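Local coordinates for general stress protein 26 (PDB 3EC6) that is of unknown function but binds a flavin cofactor, and probably belongs with the pyridoxamine 5'-phosphate oxidase-like flavoproteins of the general stress response, at residues Ile86-Trp97 with Pro108-Ile116. Residues are numbered along the deposited sequence; the frame is centred on the assembly and turned at random.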
# COMPACT_ATOMS: atom_id res chain seq x y z
N ILE A 86 0.58 -12.89 15.51
CA ILE A 86 2.04 -13.09 15.51
C ILE A 86 2.32 -14.56 15.69
O ILE A 86 1.69 -15.25 16.52
CB ILE A 86 2.68 -12.26 16.63
CG1 ILE A 86 2.33 -10.79 16.42
CG2 ILE A 86 4.25 -12.40 16.57
CD1 ILE A 86 2.46 -10.30 15.03
N GLU A 87 3.27 -15.07 14.90
CA GLU A 87 3.57 -16.51 14.86
C GLU A 87 5.06 -16.62 15.17
O GLU A 87 5.91 -15.96 14.54
CB GLU A 87 3.18 -17.08 13.47
CG GLU A 87 3.67 -18.51 13.24
CD GLU A 87 2.97 -19.53 14.14
OE1 GLU A 87 1.90 -20.02 13.72
OE2 GLU A 87 3.49 -19.89 15.22
N GLU A 88 5.39 -17.44 16.18
CA GLU A 88 6.79 -17.61 16.55
C GLU A 88 7.22 -19.08 16.33
O GLU A 88 8.28 -19.48 16.81
CB GLU A 88 7.06 -17.21 18.01
CG GLU A 88 6.64 -15.79 18.30
CD GLU A 88 7.41 -15.12 19.41
OE1 GLU A 88 8.64 -15.35 19.55
OE2 GLU A 88 6.79 -14.33 20.13
N ASP A 89 6.40 -19.86 15.64
CA ASP A 89 6.72 -21.28 15.34
C ASP A 89 8.09 -21.40 14.67
O ASP A 89 8.32 -20.82 13.61
CB ASP A 89 5.64 -21.82 14.43
CG ASP A 89 5.88 -23.26 14.07
OD1 ASP A 89 5.71 -24.14 14.96
OD2 ASP A 89 6.25 -23.52 12.92
N SER A 90 9.01 -22.14 15.30
CA SER A 90 10.37 -22.31 14.77
C SER A 90 10.40 -22.96 13.40
O SER A 90 11.24 -22.59 12.57
CB SER A 90 11.24 -23.13 15.72
OG SER A 90 11.41 -22.45 16.94
N THR A 91 9.49 -23.89 13.15
CA THR A 91 9.45 -24.59 11.85
C THR A 91 9.13 -23.59 10.73
O THR A 91 9.84 -23.57 9.73
CB THR A 91 8.47 -25.76 11.85
OG1 THR A 91 8.91 -26.70 12.84
CG2 THR A 91 8.44 -26.49 10.46
N LEU A 92 8.11 -22.75 10.92
CA LEU A 92 7.80 -21.76 9.89
C LEU A 92 8.90 -20.71 9.78
O LEU A 92 9.28 -20.32 8.67
CB LEU A 92 6.44 -21.07 10.10
CG LEU A 92 5.27 -21.99 9.94
CD1 LEU A 92 3.96 -21.29 10.46
CD2 LEU A 92 5.14 -22.44 8.50
N LYS A 93 9.46 -20.26 10.92
CA LYS A 93 10.52 -19.25 10.86
C LYS A 93 11.73 -19.78 10.05
O LYS A 93 12.31 -19.07 9.24
CB LYS A 93 10.97 -18.84 12.28
CG LYS A 93 9.96 -17.84 12.86
CD LYS A 93 10.11 -17.62 14.33
CE LYS A 93 11.47 -17.42 14.67
NZ LYS A 93 11.63 -17.58 16.19
N ASN A 94 12.10 -21.03 10.30
CA ASN A 94 13.24 -21.62 9.60
C ASN A 94 12.90 -21.89 8.14
O ASN A 94 13.76 -21.75 7.27
CB ASN A 94 13.70 -22.91 10.31
CG ASN A 94 14.30 -22.64 11.68
OD1 ASN A 94 14.78 -21.57 11.94
ND2 ASN A 94 14.28 -23.65 12.56
N LYS A 95 11.64 -22.22 7.86
CA LYS A 95 11.19 -22.49 6.49
C LYS A 95 11.35 -21.27 5.59
O LYS A 95 11.87 -21.35 4.48
CB LYS A 95 9.73 -22.99 6.50
CG LYS A 95 9.16 -23.30 5.13
CD LYS A 95 7.74 -23.92 5.29
CE LYS A 95 7.04 -24.01 3.96
NZ LYS A 95 5.85 -24.94 4.15
N PHE A 96 10.97 -20.12 6.11
CA PHE A 96 10.91 -18.90 5.29
C PHE A 96 12.21 -18.12 5.35
O PHE A 96 12.37 -17.19 4.58
CB PHE A 96 9.72 -18.00 5.71
CG PHE A 96 8.41 -18.68 5.56
CD1 PHE A 96 8.14 -19.43 4.42
CD2 PHE A 96 7.42 -18.54 6.54
CE1 PHE A 96 6.90 -20.06 4.24
CE2 PHE A 96 6.17 -19.18 6.39
CZ PHE A 96 5.93 -19.95 5.27
N TRP A 97 13.11 -18.47 6.28
CA TRP A 97 14.35 -17.69 6.43
C TRP A 97 15.12 -17.61 5.11
O TRP A 97 15.22 -18.60 4.39
CB TRP A 97 15.26 -18.25 7.53
CG TRP A 97 16.53 -17.45 7.53
CD1 TRP A 97 17.73 -17.80 6.94
CD2 TRP A 97 16.72 -16.13 8.09
NE1 TRP A 97 18.63 -16.78 7.11
CE2 TRP A 97 18.05 -15.75 7.82
CE3 TRP A 97 15.90 -15.25 8.82
CZ2 TRP A 97 18.58 -14.51 8.22
CZ3 TRP A 97 16.44 -14.02 9.24
CH2 TRP A 97 17.77 -13.68 8.94
N PRO A 108 18.15 -16.88 11.51
CA PRO A 108 16.87 -17.52 11.87
C PRO A 108 16.65 -17.69 13.35
O PRO A 108 15.49 -17.65 13.80
CB PRO A 108 16.90 -18.87 11.14
CG PRO A 108 18.21 -18.94 10.50
CD PRO A 108 18.96 -17.70 10.58
N GLU A 109 17.75 -17.77 14.12
CA GLU A 109 17.64 -17.86 15.59
C GLU A 109 17.53 -16.51 16.31
O GLU A 109 17.46 -16.48 17.56
CB GLU A 109 18.88 -18.57 16.15
CG GLU A 109 19.13 -19.93 15.50
CD GLU A 109 20.03 -19.90 14.24
OE1 GLU A 109 20.34 -18.84 13.63
OE2 GLU A 109 20.47 -21.00 13.84
N ASP A 110 17.54 -15.41 15.56
CA ASP A 110 17.43 -14.08 16.19
C ASP A 110 16.14 -14.04 17.03
O ASP A 110 15.03 -14.21 16.49
CB ASP A 110 17.38 -13.01 15.09
CG ASP A 110 17.46 -11.59 15.61
OD1 ASP A 110 17.19 -11.35 16.82
OD2 ASP A 110 17.75 -10.68 14.78
N PRO A 111 16.24 -13.78 18.35
CA PRO A 111 15.03 -13.68 19.17
C PRO A 111 14.05 -12.58 18.72
O PRO A 111 12.86 -12.67 19.05
CB PRO A 111 15.57 -13.36 20.59
CG PRO A 111 16.93 -12.97 20.40
CD PRO A 111 17.45 -13.59 19.17
N ASN A 112 14.54 -11.58 17.97
CA ASN A 112 13.68 -10.54 17.43
C ASN A 112 12.87 -10.95 16.20
O ASN A 112 11.97 -10.22 15.81
CB ASN A 112 14.50 -9.29 17.09
CG ASN A 112 15.14 -8.68 18.35
OD1 ASN A 112 14.47 -8.60 19.40
ND2 ASN A 112 16.38 -8.22 18.26
N TYR A 113 13.17 -12.12 15.61
CA TYR A 113 12.45 -12.56 14.39
C TYR A 113 11.09 -13.14 14.79
O TYR A 113 10.99 -14.11 15.54
CB TYR A 113 13.34 -13.61 13.73
CG TYR A 113 12.79 -14.38 12.52
CD1 TYR A 113 11.69 -13.91 11.79
CD2 TYR A 113 13.45 -15.57 12.11
CE1 TYR A 113 11.22 -14.61 10.72
CE2 TYR A 113 13.00 -16.29 11.00
CZ TYR A 113 11.87 -15.78 10.32
OH TYR A 113 11.43 -16.48 9.22
N VAL A 114 10.05 -12.53 14.27
CA VAL A 114 8.71 -13.14 14.40
C VAL A 114 8.10 -13.10 13.02
O VAL A 114 8.56 -12.38 12.11
CB VAL A 114 7.80 -12.36 15.38
CG1 VAL A 114 8.40 -12.42 16.79
CG2 VAL A 114 7.61 -10.89 14.94
N LEU A 115 7.02 -13.86 12.88
CA LEU A 115 6.22 -13.81 11.65
C LEU A 115 4.88 -13.13 11.93
O LEU A 115 4.24 -13.38 12.95
CB LEU A 115 5.95 -15.22 11.10
CG LEU A 115 7.18 -15.97 10.56
CD1 LEU A 115 6.80 -17.45 10.40
CD2 LEU A 115 7.68 -15.36 9.26
N ILE A 116 4.45 -12.29 10.99
CA ILE A 116 3.05 -11.86 10.99
C ILE A 116 2.28 -12.85 10.10
O ILE A 116 2.64 -13.07 8.95
CB ILE A 116 2.94 -10.49 10.41
CG1 ILE A 116 3.70 -9.49 11.26
CG2 ILE A 116 1.45 -10.14 10.31
CD1 ILE A 116 3.74 -8.07 10.62
O HOH W 1 14.37 -16.88 16.08
O HOH W 2 13.97 -19.97 13.91
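The antiparallel sheet of this flavin-binding fold pairs the end of strand 77-87 with the start of strand 113-126, and helix 90-96 packs across the latter at 94°. Glu87 and Leu115 form a hydrogen-bonded pair: Glu87 N to Leu115 O is 2.8 Å, and Leu115 N gives a bond back to Glu87 O. Beside it, Ile86 sets CG2 against Val114 CB at 3.7 Å, on the sheet face where Ile53 of helix 51-58 also packs. Leu115 leaves by the other face, where its branched apolar end fits against the helix flank: CD1 meets Leu92 CB and lies at the edge of the Phe96 ring. The curled sheet is consistent with the split barrel of pyridoxamine 5'-phosphate oxidase relatives. Tyr113, with CG anti to the backbone N (chi1 173°), offers both a ring for packing and a hydroxyl, which donates to a lone pair of Lys93 O (2.7 Å) in the helix. The apolar stem of Lys93 runs the opposite way over that ring, CG 3.9 Å from its centroid in a CH-pi contact; its charged NZ donates to a water bridging Pro108 O and Asp110 O. The compact, rigid ring of Pro108 lays CD over the five-membered ring of Trp97, 3.5 Å from its centroid.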